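Esterase (uncultured bacterium pCosCE1, PDB 7ATL) hydrolyses carboxylic esters and, as a family VIII carboxylesterase with promiscuous acyltransferase activity, also transfers acyl groups to acceptors other than water. Local coordinates at residues D122-S126 with I138-E143; Y210-V214 with A254-Q258; I231-L237 with I247-S252. All coordinates share one frame; numbering follows the deposited sequence.

Overall arrangement
Contacts 1 and 3 adjoin, their centres about 12 Å apart. R124 of contact 1 reaches E248 of contact 3 through a salt bridge (NH2 to OE1 2.7 Å), and the backbones of M142 and A250 probably pair. Contact 1 carries Y123, which is hydrogen-bonded to K68; together with S65 these residues match the SxxK and tyrosine pattern of beta-lactamase-like esterases and probably mark the active site. I247 of contact 3 lies near this group without touching it. Contact 2 is more remote, its centre about 20 Å from that of contact 1 and about 16 Å from that of contact 3; segment 254-258 follows 247-252 after one residue, R253, and contacts 2 and 3 touch nowhere else.

Contact 1 (D122-S126 with I138-E143); sequences DYRLS and IKDGME. With EDO (1,2-ethanediol), chain F.
D140 presents its carboxylate to the backbone of R124 and L125, one oxygen to each. R124 N meets the syn lone pair of D140 OD1 at 2.9 Å, while L125 N reaches D140 OD2 at 2.8 Å in a bent, weak bond. Aspartate suits the place because its short arm holds both oxygens against the start of the 3-10 turn; OD1 also lies at the edge of the Y123 ring.

E143 supplies the second anion. A bend at chi2 (-84°) folds its carboxylate back onto its own loop, so that E143 OE1 takes D140 N at 3.0 Å, almost straight at 171°, and E143 OE2 takes G141 N at 2.9 Å. E143 OE1 also forms a salt bridge with R124 NH1, 2.7 Å away, and R124 NH2 pairs with E248.

Y123 OH donates a hydrogen bond to a water at 2.6 Å, which in turn donates to D140 O at 2.7 Å; the tyrosine hydroxyl is also hydrogen-bonded to K68 NZ. K139 NZ donates to an ethanediol, O1 at 2.7 Å.

The two loops flank helix 132-136, on which R124 and I138 both pack, whereas L125 and M142 rest against strand 246-249.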
ATOM      1  N   ASP A 122      11.875  10.753  -0.567  1.00 23.48           N
ATOM      2  CA  ASP A 122      12.318   9.700   0.378  1.00 26.07           C
ATOM      3  C   ASP A 122      11.186   9.412   1.374  1.00 24.55           C
ATOM      4  O   ASP A 122      10.067   9.926   1.211  1.00 24.54           O
ATOM      5  CB  ASP A 122      13.632  10.102   1.065  1.00 28.34           C
ATOM      6  CG  ASP A 122      14.534   8.937   1.462  1.00 31.43           C
ATOM      7  OD1 ASP A 122      14.092   7.762   1.322  1.00 31.74           O
ATOM      8  OD2 ASP A 122      15.670   9.206   1.937  1.00 36.32           O
ATOM      9  N   TYR A 123      11.459   8.540   2.328  1.00 23.49           N
ATOM     10  CA  TYR A 123      10.634   8.308   3.530  1.00 24.29           C
ATOM     11  C   TYR A 123      11.544   8.564   4.729  1.00 25.65           C
ATOM     12  O   TYR A 123      12.731   8.216   4.618  1.00 25.07           O
ATOM     13  CB  TYR A 123      10.104   6.876   3.540  1.00 23.19           C
ATOM     14  CG  TYR A 123       8.651   6.700   3.190  1.00 24.05           C
ATOM     15  CD1 TYR A 123       7.661   7.499   3.754  1.00 24.86           C
ATOM     16  CD2 TYR A 123       8.248   5.658   2.364  1.00 24.43           C
ATOM     17  CE1 TYR A 123       6.322   7.305   3.452  1.00 24.36           C
ATOM     18  CE2 TYR A 123       6.911   5.442   2.068  1.00 22.59           C
ATOM     19  CZ  TYR A 123       5.953   6.274   2.604  1.00 22.89           C
ATOM     20  OH  TYR A 123       4.651   6.062   2.290  1.00 23.03           O
ATOM     21  N   ARG A 124      11.014   9.161   5.792  1.00 26.32           N
ATOM     22  CA  ARG A 124      11.748   9.409   7.049  1.00 30.20           C
ATOM     23  C   ARG A 124      12.175   8.060   7.620  1.00 31.04           C
ATOM     24  O   ARG A 124      13.276   7.993   8.224  1.00 36.19           O
ATOM     25  CB  ARG A 124      10.848  10.179   8.019  1.00 35.46           C
ATOM     26  CG  ARG A 124      11.518  10.680   9.289  1.00 39.77           C
ATOM     27  CD  ARG A 124      10.477  11.378  10.146  1.00 42.30           C
ATOM     28  NE  ARG A 124      10.468  10.784  11.476  1.00 49.23           N
ATOM     29  CZ  ARG A 124       9.423  10.243  12.098  1.00 52.75           C
ATOM     30  NH1 ARG A 124       8.225  10.201  11.541  1.00 52.55           N
ATOM     31  NH2 ARG A 124       9.579   9.761  13.317  1.00 63.14           N
ATOM     32  N   LEU A 125      11.359   7.021   7.414  1.00 29.39           N
ATOM     33  CA  LEU A 125      11.650   5.656   7.938  1.00 29.09           C
ATOM     34  C   LEU A 125      12.790   5.005   7.144  1.00 30.14           C
ATOM     35  O   LEU A 125      13.352   4.013   7.669  1.00 30.10           O
ATOM     36  CB  LEU A 125      10.384   4.795   7.969  1.00 28.44           C
ATOM     37  CG  LEU A 125       9.598   4.646   6.667  1.00 30.88           C
ATOM     38  CD1 LEU A 125      10.369   3.878   5.609  1.00 30.57           C
ATOM     39  CD2 LEU A 125       8.281   3.950   6.922  1.00 33.05           C
ATOM     40  N   SER A 126      13.143   5.530   5.958  1.00 29.63           N
ATOM     41  CA  SER A 126      14.324   5.095   5.164  1.00 30.95           C
ATOM     42  C   SER A 126      15.572   5.870   5.580  1.00 34.53           C
ATOM     43  O   SER A 126      16.636   5.565   4.998  1.00 33.28           O
ATOM     44  CB  SER A 126      14.143   5.273   3.696  1.00 31.23           C
ATOM     45  OG  SER A 126      12.928   4.707   3.282  1.00 35.22           O
ATOM     46  N   ILE A 138       9.209  16.103   9.160  1.00 25.94           N
ATOM     47  CA  ILE A 138       8.349  15.481   8.130  1.00 27.89           C
ATOM     48  C   ILE A 138       7.740  14.199   8.716  1.00 26.90           C
ATOM     49  O   ILE A 138       8.450  13.428   9.379  1.00 26.87           O
ATOM     50  CB  ILE A 138       9.187  15.248   6.861  1.00 30.97           C
ATOM     51  CG1 ILE A 138       9.567  16.589   6.232  1.00 31.88           C
ATOM     52  CG2 ILE A 138       8.479  14.340   5.868  1.00 30.07           C
ATOM     53  CD1 ILE A 138      10.779  16.516   5.355  1.00 33.51           C
ATOM     54  N   LYS A 139       6.453  13.985   8.470  1.00 26.28           N
ATOM     55  CA  LYS A 139       5.703  12.797   8.933  1.00 28.15           C
ATOM     56  C   LYS A 139       5.505  11.825   7.766  1.00 27.21           C
ATOM     57  O   LYS A 139       5.318  12.264   6.625  1.00 25.18           O
ATOM     58  CB  LYS A 139       4.390  13.269   9.565  1.00 30.79           C
ATOM     59  CG  LYS A 139       4.565  14.260  10.714  1.00 32.99           C
ATOM     60  CD  LYS A 139       5.367  13.703  11.889  1.00 35.37           C
ATOM     61  CE  LYS A 139       6.029  14.758  12.751  1.00 36.00           C
ATOM     62  NZ  LYS A 139       7.123  14.153  13.539  1.00 36.83           N
ATOM     63  N   ASP A 140       5.547  10.532   8.054  1.00 27.97           N
ATOM     64  CA  ASP A 140       5.417   9.468   7.026  1.00 28.47           C
ATOM     65  C   ASP A 140       3.953   9.055   6.863  1.00 27.09           C
ATOM     66  O   ASP A 140       3.704   8.260   5.952  1.00 30.13           O
ATOM     67  CB  ASP A 140       6.308   8.270   7.365  1.00 28.56           C
ATOM     68  CG  ASP A 140       7.795   8.486   7.120  1.00 29.99           C
ATOM     69  OD1 ASP A 140       8.153   9.428   6.339  1.00 27.97           O
ATOM     70  OD2 ASP A 140       8.600   7.666   7.674  1.00 30.69           O
ATOM     71  N   GLY A 141       3.033   9.550   7.698  1.00 26.33           N
ATOM     72  CA  GLY A 141       1.587   9.268   7.581  1.00 27.10           C
ATOM     73  C   GLY A 141       1.043   8.276   8.613  1.00 28.02           C
ATOM     74  O   GLY A 141      -0.181   8.066   8.618  1.00 26.44           O
ATOM     75  N   MET A 142       1.862   7.690   9.492  1.00 31.22           N
ATOM     76  CA  MET A 142       1.397   6.606  10.416  1.00 30.68           C
ATOM     77  C   MET A 142       1.535   6.978  11.900  1.00 30.31           C
ATOM     78  O   MET A 142       1.024   6.212  12.750  1.00 29.36           O
ATOM     79  CB  MET A 142       2.163   5.317  10.115  1.00 30.68           C
ATOM     80  CG  MET A 142       1.744   4.735   8.763  1.00 30.86           C
ATOM     81  SD  MET A 142       2.904   3.498   8.154  1.00 30.74           S
ATOM     82  CE  MET A 142       4.221   4.571   7.588  1.00 32.96           C
ATOM     83  N   GLU A 143       2.117   8.144  12.188  1.00 30.05           N
ATOM     84  CA  GLU A 143       2.479   8.618  13.548  1.00 29.24           C
ATOM     85  C   GLU A 143       1.561   9.775  13.957  1.00 30.01           C
ATOM     86  O   GLU A 143       0.841  10.304  13.094  1.00 31.17           O
ATOM     87  CB  GLU A 143       3.947   9.056  13.584  1.00 30.23           C
ATOM     88  CG  GLU A 143       4.246  10.333  12.800  1.00 27.96           C
ATOM     89  CD  GLU A 143       4.461  10.060  11.321  1.00 28.06           C
ATOM     90  OE1 GLU A 143       5.606   9.757  10.962  1.00 26.22           O
ATOM     91  OE2 GLU A 143       3.468  10.091  10.543  1.00 27.53           O
TER
HETATM   92  C1  EDO F 405      10.311  14.154  13.000  0.50 21.72           C
HETATM   93  O1  EDO F 405       9.305  13.842  12.023  0.50 19.75           O
HETATM   94  C2  EDO F 405      11.240  13.039  13.320  0.50 21.69           C
HETATM   95  O2  EDO F 405      12.163  13.298  14.350  0.50 22.83           O
HETATM   96  O   HOH W   1       2.911   7.561   3.449  1.00 18.13           O

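Contact 2 (Y210-V214 with A254-Q258); sequences YTTDV and ALDAQ
Two loops of the beta-lactamase-like fold are joined here, each carrying a small turn closed by a side-chain oxygen: an ST turn headed by T211, and an Asx turn at D256 that follows the 3-10 turn of A254 and L255. Their one direct hydrogen bond runs from T211 N to A254 O, 2.9 Å long, and the donor lies nearly along the C=O axis (173°). Y210 CA approaches the same oxygen, A254 O, at 3.2 Å as a C-H...O contact, so this carbonyl is engaged by two neighbouring residues of the other loop. A water adds an indirect tie, donating to L255 O at 3.0 Å and, over a longer distance, to T211 O.

Apolar contacts lie to both sides of the backbone bond. T211 and L255 run side by side, pointing the same way, with T211 CG2 3.9 Å from L255 CD2; V214 CG2 touches that same L255 CD2 at 4.2 Å. Threonine does double duty: its methyl faces the leucine while chi1 of -176° swings T211 OG1 round beside the carbonyl carbon, where it accepts D213 N at 3.0 Å and closes the ST turn. L217, from the loop beyond, packs on T211, A254 and L255, and D213 OD1 accepts a hydrogen bond from N216 N a little further on.

At the other end, the Y210 ring lies against A257, whose small methyl can sit directly on an aromatic face. D256 OD1 accepts Q258 N from above the carboxylate plane, at 2.9 Å, and closes the Asx turn that spans A257. In the CH-pi contact A257 CB lies 3.6 Å from the centroid of the Y210 ring, 21° off the ring normal and shifted toward CZ.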
ATOM      1  N   TYR A 210     -10.205   7.305   8.196  1.00 30.97           N
ATOM      2  CA  TYR A 210     -10.405   6.980   9.627  1.00 32.91           C
ATOM      3  C   TYR A 210     -11.706   6.194   9.797  1.00 33.59           C
ATOM      4  O   TYR A 210     -12.521   6.182   8.851  1.00 35.21           O
ATOM      5  CB  TYR A 210     -10.438   8.261  10.450  1.00 32.53           C
ATOM      6  CG  TYR A 210     -11.755   8.986  10.461  1.00 33.56           C
ATOM      7  CD1 TYR A 210     -12.142   9.779   9.400  1.00 34.39           C
ATOM      8  CD2 TYR A 210     -12.614   8.887  11.543  1.00 34.32           C
ATOM      9  CE1 TYR A 210     -13.342  10.474   9.416  1.00 35.60           C
ATOM     10  CE2 TYR A 210     -13.821   9.564  11.573  1.00 35.63           C
ATOM     11  CZ  TYR A 210     -14.178  10.382  10.514  1.00 37.04           C
ATOM     12  OH  TYR A 210     -15.345  11.094  10.555  1.00 34.67           O
ATOM     13  N   THR A 211     -11.885   5.556  10.956  1.00 35.65           N
ATOM     14  CA  THR A 211     -13.118   4.810  11.316  1.00 37.46           C
ATOM     15  C   THR A 211     -13.626   5.311  12.668  1.00 40.13           C
ATOM     16  O   THR A 211     -12.779   5.688  13.504  1.00 43.26           O
ATOM     17  CB  THR A 211     -12.876   3.299  11.309  1.00 37.03           C
ATOM     18  OG1 THR A 211     -14.140   2.691  11.580  1.00 37.55           O
ATOM     19  CG2 THR A 211     -11.836   2.857  12.314  1.00 37.43           C
ATOM     20  N   THR A 212     -14.949   5.351  12.844  1.00 40.85           N
ATOM     21  CA  THR A 212     -15.628   5.580  14.146  1.00 40.96           C
ATOM     22  C   THR A 212     -16.010   4.239  14.782  1.00 41.18           C
ATOM     23  O   THR A 212     -16.470   4.260  15.916  1.00 44.18           O
ATOM     24  CB  THR A 212     -16.898   6.431  14.007  1.00 43.34           C
ATOM     25  OG1 THR A 212     -17.811   5.722  13.167  1.00 37.86           O
ATOM     26  CG2 THR A 212     -16.616   7.831  13.495  1.00 43.89           C
ATOM     27  N   ASP A 213     -15.824   3.128  14.074  1.00 39.66           N
ATOM     28  CA  ASP A 213     -16.201   1.768  14.535  1.00 38.06           C
ATOM     29  C   ASP A 213     -14.985   1.127  15.211  1.00 37.26           C
ATOM     30  O   ASP A 213     -14.318   0.280  14.576  1.00 35.68           O
ATOM     31  CB  ASP A 213     -16.737   0.962  13.353  1.00 39.33           C
ATOM     32  CG  ASP A 213     -17.249  -0.419  13.709  1.00 41.82           C
ATOM     33  OD1 ASP A 213     -16.881  -0.926  14.791  1.00 42.64           O
ATOM     34  OD2 ASP A 213     -18.001  -0.985  12.880  1.00 43.36           O
ATOM     35  N   VAL A 214     -14.734   1.500  16.467  1.00 38.12           N
ATOM     36  CA  VAL A 214     -13.556   1.057  17.275  1.00 41.40           C
ATOM     37  C   VAL A 214     -13.490  -0.473  17.374  1.00 40.37           C
ATOM     38  O   VAL A 214     -12.393  -1.006  17.208  1.00 39.14           O
ATOM     39  CB  VAL A 214     -13.565   1.674  18.690  1.00 45.50           C
ATOM     40  CG1 VAL A 214     -12.292   1.308  19.463  1.00 43.67           C
ATOM     41  CG2 VAL A 214     -13.787   3.188  18.645  1.00 45.63           C
ATOM     42  N   ALA A 254      -5.801   5.996  13.232  1.00 29.50           N
ATOM     43  CA  ALA A 254      -6.952   5.432  12.479  1.00 28.64           C
ATOM     44  C   ALA A 254      -8.304   5.885  13.065  1.00 28.74           C
ATOM     45  O   ALA A 254      -9.315   5.771  12.345  1.00 28.22           O
ATOM     46  CB  ALA A 254      -6.845   3.925  12.465  1.00 26.59           C
ATOM     47  N   LEU A 255      -8.350   6.336  14.325  1.00 28.80           N
ATOM     48  CA  LEU A 255      -9.622   6.698  15.022  1.00 30.90           C
ATOM     49  C   LEU A 255      -9.823   8.208  15.035  1.00 30.09           C
ATOM     50  O   LEU A 255     -10.912   8.627  15.413  1.00 32.14           O
ATOM     51  CB  LEU A 255      -9.617   6.132  16.447  1.00 30.84           C
ATOM     52  CG  LEU A 255      -9.464   4.607  16.533  1.00 30.42           C
ATOM     53  CD1 LEU A 255      -9.288   4.149  17.969  1.00 31.41           C
ATOM     54  CD2 LEU A 255     -10.643   3.900  15.886  1.00 29.56           C
ATOM     55  N   ASP A 256      -8.824   8.966  14.588  1.00 29.91           N
ATOM     56  CA  ASP A 256      -8.768  10.442  14.692  1.00 29.45           C
ATOM     57  C   ASP A 256      -9.303  11.048  13.395  1.00 29.81           C
ATOM     58  O   ASP A 256      -8.580  11.030  12.406  1.00 32.86           O
ATOM     59  CB  ASP A 256      -7.333  10.888  14.967  1.00 29.02           C
ATOM     60  CG  ASP A 256      -7.175  12.375  15.213  1.00 28.09           C
ATOM     61  OD1 ASP A 256      -8.191  13.089  15.145  1.00 27.43           O
ATOM     62  OD2 ASP A 256      -6.027  12.801  15.465  1.00 28.13           O
ATOM     63  N   ALA A 257     -10.499  11.625  13.413  1.00 31.08           N
ATOM     64  CA  ALA A 257     -11.117  12.275  12.230  1.00 33.15           C
ATOM     65  C   ALA A 257     -10.298  13.511  11.806  1.00 32.41           C
ATOM     66  O   ALA A 257     -10.539  14.019  10.690  1.00 32.23           O
ATOM     67  CB  ALA A 257     -12.562  12.627  12.543  1.00 30.95           C
ATOM     68  N   GLN A 258      -9.385  13.989  12.659  1.00 32.63           N
ATOM     69  CA  GLN A 258      -8.601  15.238  12.426  1.00 38.26           C
ATOM     70  C   GLN A 258      -7.236  14.899  11.818  1.00 33.98           C
ATOM     71  O   GLN A 258      -6.594  15.808  11.286  1.00 34.47           O
ATOM     72  CB  GLN A 258      -8.320  16.043  13.709  1.00 44.06           C
ATOM     73  CG  GLN A 258      -9.539  16.475  14.525  1.00 48.21           C
ATOM     74  CD  GLN A 258     -10.731  16.865  13.685  1.00 51.02           C
ATOM     75  OE1 GLN A 258     -11.852  16.378  13.881  1.00 59.30           O
ATOM     76  NE2 GLN A 258     -10.492  17.746  12.732  1.00 46.47           N
TER
HETATM   77  O   HOH W   2     -13.345   7.190  16.385  1.00 29.14           O

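Contact 3 (I231-L237 with I247-S252); sequences IRDGMLL and IELAPS
L237 and I247 exchange two backbone hydrogen bonds, L237 N to I247 O and I247 N to L237 O, both 3.0 Å. Two residues along, L249 N reaches M235 O at 3.2 Å, but the return is less regular: L249 O receives G234 N at 2.8 Å and, over a longer distance, M235 N, both weakly.

These bonds build an antiparallel beta hairpin of strands 235-238 and 246-249, with L236 and E248 as its non-hydrogen-bonded pair. A type II turn from R232 to M235 leads into the first strand, and G234 suits its third position, where phi is positive (76°).

Among the hydrophobic contacts, L237 packs on I247 and L249 on one face of the hairpin; L237 CD1 and L249 CD1 meet at 3.9 Å, their side chains roughly at right angles. M235 lies on the same face and, like L237, touches H222. Before the first strand and after the second, I231 CG2 meets P251 CG at 3.6 Å, the side chains crossing at about a right angle. On the other face, E248 CG lies anti to the backbone N (chi1 -163°) with the chain extended beyond it, which brings E248 CG within 3.5 Å of L236 CD2 and sends OE1 on to a salt bridge with R124; a water links OE2, weakly, to G234 O.

Among the polar side chains, D233 offers the syn lone pair of OD1 to S252 N at 2.9 Å, a nearly straight bond (160°). Proline at 251 has no N-H to compete for this oxygen.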
ATOM      1  N   ILE A 231       1.018  -3.007  19.431  1.00 39.70           N
ATOM      2  CA  ILE A 231       1.838  -1.805  19.113  1.00 36.16           C
ATOM      3  C   ILE A 231       1.294  -0.656  19.968  1.00 36.20           C
ATOM      4  O   ILE A 231       0.068  -0.455  19.958  1.00 30.60           O
ATOM      5  CB  ILE A 231       1.802  -1.512  17.602  1.00 37.87           C
ATOM      6  CG1 ILE A 231       2.487  -2.633  16.805  1.00 39.33           C
ATOM      7  CG2 ILE A 231       2.401  -0.137  17.304  1.00 36.52           C
ATOM      8  CD1 ILE A 231       2.192  -2.640  15.294  1.00 37.78           C
ATOM      9  N   ARG A 232       2.151   0.035  20.729  1.00 37.51           N
ATOM     10  CA  ARG A 232       1.715   1.195  21.548  1.00 41.83           C
ATOM     11  C   ARG A 232       1.923   2.441  20.693  1.00 36.81           C
ATOM     12  O   ARG A 232       2.880   2.458  19.908  1.00 35.45           O
ATOM     13  CB  ARG A 232       2.446   1.232  22.896  1.00 52.40           C
ATOM     14  CG  ARG A 232       1.971   0.163  23.881  1.00 63.57           C
ATOM     15  CD  ARG A 232       2.886  -0.070  25.081  1.00 73.27           C
ATOM     16  NE  ARG A 232       4.302   0.264  24.829  1.00 85.20           N
ATOM     17  CZ  ARG A 232       5.317  -0.600  24.653  1.00 72.90           C
ATOM     18  NH1 ARG A 232       5.107  -1.910  24.694  1.00 64.03           N
ATOM     19  NH2 ARG A 232       6.542  -0.128  24.432  1.00 67.81           N
ATOM     20  N   ASP A 233       1.026   3.413  20.794  1.00 31.87           N
ATOM     21  CA  ASP A 233       1.169   4.698  20.065  1.00 31.43           C
ATOM     22  C   ASP A 233       2.612   5.178  20.201  1.00 30.46           C
ATOM     23  O   ASP A 233       3.130   5.108  21.334  1.00 29.64           O
ATOM     24  CB  ASP A 233       0.196   5.768  20.577  1.00 32.03           C
ATOM     25  CG  ASP A 233      -1.117   5.822  19.807  1.00 31.41           C
ATOM     26  OD1 ASP A 233      -1.388   4.849  19.058  1.00 32.54           O
ATOM     27  OD2 ASP A 233      -1.860   6.831  19.961  1.00 28.28           O
ATOM     28  N   GLY A 234       3.215   5.603  19.079  1.00 30.08           N
ATOM     29  CA  GLY A 234       4.538   6.253  19.017  1.00 30.27           C
ATOM     30  C   GLY A 234       5.685   5.275  19.193  1.00 30.60           C
ATOM     31  O   GLY A 234       6.816   5.713  19.385  1.00 28.19           O
ATOM     32  N   MET A 235       5.433   3.978  19.070  1.00 32.36           N
ATOM     33  CA  MET A 235       6.500   2.942  19.121  1.00 35.22           C
ATOM     34  C   MET A 235       7.441   3.077  17.915  1.00 33.46           C
ATOM     35  O   MET A 235       6.936   3.128  16.768  1.00 32.85           O
ATOM     36  CB  MET A 235       5.845   1.558  19.095  1.00 38.74           C
ATOM     37  CG  MET A 235       6.656   0.433  19.685  1.00 40.76           C
ATOM     38  SD  MET A 235       5.511  -0.921  20.050  1.00 41.04           S
ATOM     39  CE  MET A 235       6.471  -1.814  21.275  1.00 47.32           C
ATOM     40  N   LEU A 236       8.751   3.056  18.161  1.00 32.33           N
ATOM     41  CA  LEU A 236       9.790   2.981  17.102  1.00 33.75           C
ATOM     42  C   LEU A 236      10.240   1.527  16.913  1.00 32.69           C
ATOM     43  O   LEU A 236      11.047   1.052  17.726  1.00 31.48           O
ATOM     44  CB  LEU A 236      10.987   3.860  17.479  1.00 35.35           C
ATOM     45  CG  LEU A 236      10.697   5.337  17.745  1.00 37.98           C
ATOM     46  CD1 LEU A 236      11.981   6.161  17.662  1.00 40.85           C
ATOM     47  CD2 LEU A 236       9.670   5.895  16.780  1.00 35.93           C
ATOM     48  N   LEU A 237       9.805   0.902  15.817  1.00 34.11           N
ATOM     49  CA  LEU A 237      10.114  -0.498  15.398  1.00 33.05           C
ATOM     50  C   LEU A 237      11.270  -0.519  14.390  1.00 32.21           C
ATOM     51  O   LEU A 237      11.233   0.283  13.443  1.00 32.86           O
ATOM     52  CB  LEU A 237       8.860  -1.107  14.759  1.00 31.94           C
ATOM     53  CG  LEU A 237       7.712  -1.376  15.726  1.00 34.62           C
ATOM     54  CD1 LEU A 237       6.601  -2.148  15.039  1.00 35.77           C
ATOM     55  CD2 LEU A 237       8.207  -2.142  16.952  1.00 36.69           C
ATOM     56  N   ILE A 247      10.644   2.871  12.076  1.00 29.64           N
ATOM     57  CA  ILE A 247       9.311   3.374  11.662  1.00 29.47           C
ATOM     58  C   ILE A 247       8.546   3.732  12.939  1.00 28.87           C
ATOM     59  O   ILE A 247       8.636   2.968  13.930  1.00 30.58           O
ATOM     60  CB  ILE A 247       8.564   2.336  10.794  1.00 29.26           C
ATOM     61  CG1 ILE A 247       7.130   2.782  10.508  1.00 27.56           C
ATOM     62  CG2 ILE A 247       8.596   0.958  11.447  1.00 31.40           C
ATOM     63  CD1 ILE A 247       6.450   1.997   9.447  1.00 28.51           C
ATOM     64  N   GLU A 248       7.814   4.841  12.896  1.00 26.19           N
ATOM     65  CA  GLU A 248       6.996   5.358  14.016  1.00 26.49           C
ATOM     66  C   GLU A 248       5.536   5.024  13.731  1.00 25.47           C
ATOM     67  O   GLU A 248       4.990   5.593  12.779  1.00 26.53           O
ATOM     68  CB  GLU A 248       7.181   6.872  14.162  1.00 25.58           C
ATOM     69  CG  GLU A 248       6.710   7.365  15.504  1.00 25.42           C
ATOM     70  CD  GLU A 248       6.793   8.848  15.809  1.00 25.33           C
ATOM     71  OE1 GLU A 248       7.527   9.604  15.115  1.00 24.32           O
ATOM     72  OE2 GLU A 248       6.091   9.229  16.757  1.00 24.34           O
ATOM     73  N   LEU A 249       4.922   4.181  14.555  1.00 25.36           N
ATOM     74  CA  LEU A 249       3.512   3.769  14.364  1.00 25.42           C
ATOM     75  C   LEU A 249       2.668   4.258  15.533  1.00 25.90           C
ATOM     76  O   LEU A 249       3.120   4.162  16.682  1.00 26.44           O
ATOM     77  CB  LEU A 249       3.440   2.251  14.261  1.00 25.82           C
ATOM     78  CG  LEU A 249       4.111   1.658  13.030  1.00 26.42           C
ATOM     79  CD1 LEU A 249       4.119   0.119  13.105  1.00 27.52           C
ATOM     80  CD2 LEU A 249       3.435   2.166  11.770  1.00 24.42           C
ATOM     81  N   ALA A 250       1.474   4.744  15.216  1.00 25.40           N
ATOM     82  CA  ALA A 250       0.485   5.227  16.186  1.00 24.54           C
ATOM     83  C   ALA A 250      -0.868   4.645  15.797  1.00 25.34           C
ATOM     84  O   ALA A 250      -1.651   5.269  15.085  1.00 25.92           O
ATOM     85  CB  ALA A 250       0.511   6.732  16.230  1.00 24.52           C
ATOM     86  N   PRO A 251      -1.170   3.411  16.258  1.00 25.55           N
ATOM     87  CA  PRO A 251      -2.454   2.765  15.971  1.00 26.15           C
ATOM     88  C   PRO A 251      -3.719   3.562  16.331  1.00 25.78           C
ATOM     89  O   PRO A 251      -4.735   3.279  15.746  1.00 28.04           O
ATOM     90  CB  PRO A 251      -2.380   1.447  16.748  1.00 24.63           C
ATOM     91  CG  PRO A 251      -0.892   1.187  16.800  1.00 25.34           C
ATOM     92  CD  PRO A 251      -0.261   2.542  17.016  1.00 24.47           C
ATOM     93  N   SER A 252      -3.642   4.570  17.190  1.00 26.58           N
ATOM     94  CA  SER A 252      -4.809   5.442  17.499  1.00 27.89           C
ATOM     95  C   SER A 252      -5.127   6.363  16.308  1.00 28.01           C
ATOM     96  O   SER A 252      -6.279   6.810  16.223  1.00 29.13           O
ATOM     97  CB  SER A 252      -4.602   6.230  18.771  1.00 26.66           C
ATOM     98  OG  SER A 252      -3.608   7.231  18.608  1.00 28.36           O
TER
HETATM   99  O   HOH W   3       7.261   8.151  18.767  1.00 25.72           O